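Local coordinates for cupin 2, conserved barrel domain protein (Shewanella frigidimarina, PDB 2PFW), which is of unknown function but belongs to the RmlC-like cupin barrels and is related to the KdgF group, whose namesake probably acts on unsaturated uronates, at residues 38-43 and 97-102; 62-67 and 75-80. All blocks are in the same frame, centred on the assembly; numbering follows the deposited sequence.

Contact 1: residues 38-43 and 97-102. With EDO (1,2-ethanediol), chain C.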
loop_
_atom_site.group_PDB
_atom_site.type_symbol
_atom_site.label_atom_id
_atom_site.label_comp_id
_atom_site.label_asym_id
_atom_site.label_seq_id
_atom_site.Cartn_x
_atom_site.Cartn_y
_atom_site.Cartn_z
ATOM N N LYS A 38 -1.735 8.014 -1.590
ATOM C CA LYS A 38 -0.789 8.623 -0.673
ATOM C C LYS A 38 -1.421 9.864 -0.041
ATOM O O LYS A 38 -1.836 10.768 -0.760
ATOM C CB LYS A 38 0.510 9.005 -1.381
ATOM C CG LYS A 38 1.693 9.185 -0.450
ATOM C CD LYS A 38 2.930 9.655 -1.199
ATOM C CE LYS A 38 4.183 9.139 -0.509
ATOM N NZ LYS A 38 5.414 9.758 -1.076
ATOM N N ILE A 39 -1.486 9.870 1.282
ATOM C CA ILE A 39 -2.089 10.950 2.047
ATOM C C ILE A 39 -1.059 11.653 2.932
ATOM O O ILE A 39 -0.460 11.012 3.795
ATOM C CB ILE A 39 -3.217 10.442 2.967
ATOM C CG1 ILE A 39 -4.184 9.451 2.311
ATOM C CG2 ILE A 39 -3.962 11.628 3.566
ATOM C CD1 ILE A 39 -5.110 10.083 1.303
ATOM N N TRP A 40 -0.867 12.947 2.719
ATOM C CA TRP A 40 -0.007 13.747 3.579
ATOM C C TRP A 40 -0.840 14.417 4.674
ATOM O O TRP A 40 -1.774 15.151 4.353
ATOM C CB TRP A 40 0.727 14.838 2.809
ATOM C CG TRP A 40 1.773 14.369 1.854
ATOM C CD1 TRP A 40 3.125 14.366 2.034
ATOM C CD2 TRP A 40 1.542 13.828 0.545
ATOM N NE1 TRP A 40 3.747 13.854 0.917
ATOM C CE2 TRP A 40 2.798 13.518 -0.011
ATOM C CE3 TRP A 40 0.386 13.581 -0.203
ATOM C CZ2 TRP A 40 2.933 12.969 -1.282
ATOM C CZ3 TRP A 40 0.523 13.039 -1.461
ATOM C CH2 TRP A 40 1.783 12.738 -1.990
ATOM N N PHE A 41 -0.494 14.165 5.929
ATOM C CA PHE A 41 -1.156 14.841 7.040
ATOM C C PHE A 41 -0.379 16.075 7.492
ATOM O O PHE A 41 0.782 15.960 7.891
ATOM C CB PHE A 41 -1.321 13.881 8.217
ATOM C CG PHE A 41 -2.365 12.796 8.026
ATOM C CD1 PHE A 41 -2.250 11.879 6.995
ATOM C CD2 PHE A 41 -3.451 12.702 8.884
ATOM C CE1 PHE A 41 -3.200 10.890 6.825
ATOM C CE2 PHE A 41 -4.405 11.716 8.718
ATOM C CZ PHE A 41 -4.279 10.804 7.688
ATOM N N ASP A 42 -0.984 17.254 7.455
ATOM C CA ASP A 42 -0.509 18.387 8.251
ATOM C C ASP A 42 -0.515 18.016 9.730
ATOM O O ASP A 42 -1.200 17.076 10.139
ATOM C CB ASP A 42 -1.361 19.627 8.024
ATOM C CG ASP A 42 -1.461 20.023 6.566
ATOM O OD1 ASP A 42 -0.671 19.483 5.762
ATOM O OD2 ASP A 42 -2.324 20.858 6.233
ATOM N N LYS A 43 0.249 18.740 10.549
ATOM C CA LYS A 43 0.239 18.455 11.984
ATOM C C LYS A 43 -1.191 18.548 12.519
ATOM O O LYS A 43 -1.907 19.507 12.242
ATOM C CB LYS A 43 1.164 19.399 12.749
ATOM C CG LYS A 43 2.597 19.416 12.235
ATOM C CD LYS A 43 3.385 20.566 12.843
ATOM C CE LYS A 43 4.811 20.149 13.184
ATOM N NZ LYS A 43 5.787 21.245 12.911
ATOM N N GLY A 97 2.276 15.438 12.103
ATOM C CA GLY A 97 2.383 15.481 10.636
ATOM C C GLY A 97 2.993 14.166 10.166
ATOM O O GLY A 97 3.641 13.462 10.950
ATOM N N GLY A 98 2.785 13.771 8.914
ATOM C CA GLY A 98 3.176 12.425 8.514
ATOM C C GLY A 98 2.628 12.018 7.161
ATOM O O GLY A 98 2.040 12.824 6.443
ATOM N N ILE A 99 2.827 10.752 6.812
ATOM C CA ILE A 99 2.389 10.211 5.524
ATOM C C ILE A 99 1.866 8.785 5.673
ATOM O O ILE A 99 2.475 7.946 6.335
ATOM C CB ILE A 99 3.526 10.253 4.494
ATOM C CG1 ILE A 99 4.010 11.671 4.186
ATOM C CG2 ILE A 99 3.132 9.552 3.208
ATOM C CD1 ILE A 99 5.401 11.728 3.594
ATOM N N LEU A 100 0.714 8.534 5.053
ATOM C CA LEU A 100 0.070 7.232 5.049
ATOM C C LEU A 100 -0.070 6.692 3.618
ATOM O O LEU A 100 -0.287 7.465 2.692
ATOM C CB LEU A 100 -1.337 7.275 5.632
ATOM C CG LEU A 100 -1.531 7.224 7.138
ATOM C CD1 LEU A 100 -3.025 7.199 7.455
ATOM C CD2 LEU A 100 -0.829 6.031 7.756
ATOM N N ILE A 101 0.021 5.382 3.456
ATOM C CA ILE A 101 -0.493 4.729 2.251
ATOM C C ILE A 101 -1.804 4.022 2.580
ATOM O O ILE A 101 -1.805 3.054 3.333
ATOM C CB ILE A 101 0.536 3.744 1.661
ATOM C CG1 ILE A 101 1.952 4.302 1.540
ATOM C CG2 ILE A 101 0.004 3.196 0.343
ATOM C CD1 ILE A 101 2.501 4.691 0.196
ATOM N N ASP A 102 -2.902 4.531 2.046
ATOM C CA ASP A 102 -4.213 3.916 2.237
ATOM C C ASP A 102 -4.556 3.076 1.001
ATOM O O ASP A 102 -4.568 3.642 -0.090
ATOM C CB ASP A 102 -5.301 4.956 2.459
ATOM C CG ASP A 102 -5.329 5.618 3.818
ATOM O OD1 ASP A 102 -4.797 5.072 4.802
ATOM O OD2 ASP A 102 -5.904 6.723 3.923
HETATM C C1 EDO C . -7.083 6.763 6.460
HETATM O O1 EDO C . -6.457 5.672 7.138
HETATM C C2 EDO C . -6.224 8.011 6.625
HETATM O O2 EDO C . -6.436 8.889 5.514
#
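I99 lies across the strand boundary from K38 and W40 and touches both, and its atoms can be followed outward one by one. I99 CB sits near the backbone O of I39, at 4.1 Å. From there the chain forks. I99 CG2 runs toward the lysine, reaching 3.9 Å from K38 CE, while I99 CG1, anti to the carbonyl carbon (chi1 -62°), swings to the indole and meets W40 CD1 at 3.6 Å. At the tip, I99 CD1 stays with the five-membered ring, 3.8 Å from W40 NE1. I99 and W40 thus run side by side in the same direction, their approach oblique to the ring. K38 CG covers one face of that indole, 3.9 Å above its plane and offset toward the rim; the extended lysine then carries NZ to a weak hydrogen bond with Y59 of the second subunit.

I39, F41 and L100 share the other face. F41 CE1 reaches L100 CD1 at 3.7 Å, the two side chains crossing at a slant. Ethanediol, probably from the crystallisation liquor, brings C2 to the F41 edge in the ring plane; its bonds to the D102 carboxylate are doubtful because the model is overcrowded there.

Antiparallel backbone pairing holds the strands. I39 N donates to L100 O (3.0 Å, 177° at the hydrogen), and the reciprocal bond completes the pair. Toward G98 the bonding bends: G98 N reaches F41 O at 3.1 Å and only 146°. The neighbouring G97 has a positive phi suited to glycine. Chemically, then, four backbone bonds fix the register of two inner strands of the cupin barrel. The I39, F41 and L100 face is buried, with F65 and V60 against it; the K38, W40 and I99 face is only partly covered.

Contact 2: residues 62-67 and 75-80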
loop_
_atom_site.group_PDB
_atom_site.type_symbol
_atom_site.label_atom_id
_atom_site.label_comp_id
_atom_site.label_asym_id
_atom_site.label_seq_id
_atom_site.Cartn_x
_atom_site.Cartn_y
_atom_site.Cartn_z
ATOM N N GLU A 62 5.558 7.873 7.200
ATOM C CA GLU A 62 6.253 8.532 8.308
ATOM C C GLU A 62 5.306 9.376 9.155
ATOM O O GLU A 62 4.272 9.835 8.683
ATOM C CB GLU A 62 7.392 9.395 7.767
ATOM C CG GLU A 62 6.913 10.651 7.071
ATOM C CD GLU A 62 7.860 11.821 7.270
ATOM O OE1 GLU A 62 8.412 11.964 8.382
ATOM O OE2 GLU A 62 8.044 12.593 6.309
ATOM N N GLY A 63 5.691 9.586 10.409
ATOM C CA GLY A 63 4.956 10.413 11.351
ATOM C C GLY A 63 4.356 9.562 12.454
ATOM O O GLY A 63 4.435 8.335 12.407
ATOM N N GLU A 64 3.753 10.189 13.458
ATOM C CA GLU A 64 3.150 9.441 14.557
ATOM C C GLU A 64 1.627 9.475 14.396
ATOM O O GLU A 64 1.036 10.549 14.307
ATOM C CB GLU A 64 3.571 9.983 15.914
ATOM C CG GLU A 64 5.051 9.935 16.237
ATOM C CD GLU A 64 5.641 8.543 16.271
ATOM O OE1 GLU A 64 5.162 7.696 17.054
ATOM O OE2 GLU A 64 6.594 8.300 15.498
ATOM N N PHE A 65 1.022 8.295 14.329
ATOM C CA PHE A 65 -0.412 8.203 14.066
ATOM C C PHE A 65 -1.122 7.591 15.275
ATOM O O PHE A 65 -0.799 6.475 15.676
ATOM C CB PHE A 65 -0.699 7.387 12.804
ATOM C CG PHE A 65 -0.491 8.221 11.547
ATOM C CD1 PHE A 65 0.773 8.348 10.992
ATOM C CD2 PHE A 65 -1.555 8.866 10.945
ATOM C CE1 PHE A 65 0.954 9.114 9.858
ATOM C CE2 PHE A 65 -1.380 9.630 9.809
ATOM C CZ PHE A 65 -0.115 9.752 9.262
ATOM N N HIS A 66 -2.062 8.347 15.829
ATOM C CA HIS A 66 -3.007 7.844 16.816
ATOM C C HIS A 66 -4.175 7.203 16.063
ATOM O O HIS A 66 -4.989 7.930 15.495
ATOM C CB HIS A 66 -3.521 8.947 17.735
ATOM C CG HIS A 66 -2.518 9.481 18.706
ATOM N ND1 HIS A 66 -1.384 10.145 18.298
ATOM C CD2 HIS A 66 -2.466 9.467 20.061
ATOM C CE1 HIS A 66 -0.676 10.512 19.352
ATOM N NE2 HIS A 66 -1.313 10.109 20.437
ATOM N N VAL A 67 -4.248 5.879 16.044
ATOM C CA VAL A 67 -5.284 5.252 15.218
ATOM C C VAL A 67 -6.303 4.507 16.078
ATOM O O VAL A 67 -5.955 3.719 16.957
ATOM C CB VAL A 67 -4.688 4.296 14.170
ATOM C CG1 VAL A 67 -5.808 3.642 13.374
ATOM C CG2 VAL A 67 -3.743 5.051 13.248
ATOM N N VAL A 75 -0.787 4.024 19.190
ATOM C CA VAL A 75 0.046 5.013 18.512
ATOM C C VAL A 75 0.937 4.290 17.501
ATOM O O VAL A 75 1.628 3.352 17.894
ATOM C CB VAL A 75 0.912 5.804 19.501
ATOM C CG1 VAL A 75 1.738 6.842 18.758
ATOM C CG2 VAL A 75 0.029 6.445 20.561
ATOM N N LEU A 76 0.898 4.726 16.255
ATOM C CA LEU A 76 1.640 4.060 15.189
ATOM C C LEU A 76 2.713 4.993 14.627
ATOM O O LEU A 76 2.486 6.193 14.479
ATOM C CB LEU A 76 0.723 3.611 14.052
ATOM C CG LEU A 76 -0.394 2.619 14.372
ATOM C CD1 LEU A 76 -0.929 1.996 13.088
ATOM C CD2 LEU A 76 0.068 1.543 15.336
ATOM N N THR A 77 3.864 4.416 14.300
ATOM C CA THR A 77 4.943 5.166 13.654
ATOM C C THR A 77 5.360 4.491 12.352
ATOM O O THR A 77 4.789 3.470 11.953
ATOM C CB THR A 77 6.128 5.317 14.630
ATOM O OG1 THR A 77 7.105 6.206 14.080
ATOM C CG2 THR A 77 6.807 3.984 14.866
ATOM N N ALA A 78 6.346 5.068 11.681
ATOM C CA ALA A 78 6.841 4.580 10.402
ATOM C C ALA A 78 7.095 3.078 10.428
ATOM O O ALA A 78 7.722 2.543 11.344
ATOM C CB ALA A 78 8.106 5.335 10.012
ATOM N N GLY A 79 6.576 2.382 9.416
ATOM C CA GLY A 79 6.742 0.945 9.277
ATOM C C GLY A 79 5.594 0.156 9.873
ATOM O O GLY A 79 5.535 -1.071 9.765
ATOM N N ASP A 80 4.651 0.828 10.532
ATOM C CA ASP A 80 3.552 0.114 11.175
ATOM C C ASP A 80 2.350 0.104 10.232
ATOM O O ASP A 80 2.291 0.886 9.282
ATOM C CB ASP A 80 3.146 0.742 12.496
ATOM C CG ASP A 80 4.111 0.625 13.644
ATOM O OD1 ASP A 80 4.895 -0.338 13.745
ATOM O OD2 ASP A 80 4.071 1.533 14.510
#
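E64 and T77 meet because both side chains turn the same way: the E64 chain bends about CB-CG (chi2 -62°), bringing its carboxylate alongside T77, and T77 OG1 stands opposite the backbone N across the first torsion (chi1 -172°). The T77 hydroxyl donates to E64 OE2 at 2.6 Å, arriving on the syn side but 30° out of the carboxylate plane. E64 OE1 meanwhile rests 3.5 Å from T77 CB. With E64 replaced by an alanine, the T77 hydroxyl would probably lose this acceptor and T77 CB the carboxylate that lies along it.

The next pair on this outer face is H66 with V75. V75 CG2 sits over one face of the imidazole, displaced toward the rim, in a CH-pi contact 4.1 Å from the centroid of the H66 ring. On the opposite face L76 packs inward: L76 CD1 meets V67 CG2 at 4.2 Å as the two side chains cross at an angle, and F10 of the second subunit also touches L76.

F65 and L76 exchange two backbone hydrogen bonds, modelled so short that their exact lengths are doubtful, although the antiparallel pairing is clear. Beyond them the pairing gives way to a weaker CA-H...O contact, T77 CA to G63 O at 3.4 Å. T77 then opens a type II turn to D80, with G79 at the position that favours glycine. A78 N is buried with no partner in the model. The chemistry implies two unlike faces: on the exposed one the T77-E64 bond and the V75-H66 contact join the segments, while F65 and L76 make the buried one, with V67 touching L76. The chain leaving strand 72-76 is turned by D80, whose OD2 takes T77 N at 2.9 Å and whose N-H returns to T77 O; D80 OD1 accepts G11 N of the second subunit.

In the fold
Contact 1 and contact 2 have centres about 10 Å apart and occupy different sheets of one cupin barrel. Strands 34-41 and 98-105, which are neighbours in the six-stranded sheet, make contact 1; the hairpin 65-69 and 72-76, at the edge of the four-stranded sheet, makes contact 2. Along the chain the order is 38-43, 62-67, 75-80, 97-102, so the long-range pairing encloses the local hairpin. The two meet in the interior, where F65 packs edge-to-face on F41 and against L100, and where I99 N probably bonds to E62 O at the chain's corner. Both contacts also touch the second subunit: K38 and I101 meet its Y59, and L76 its F10.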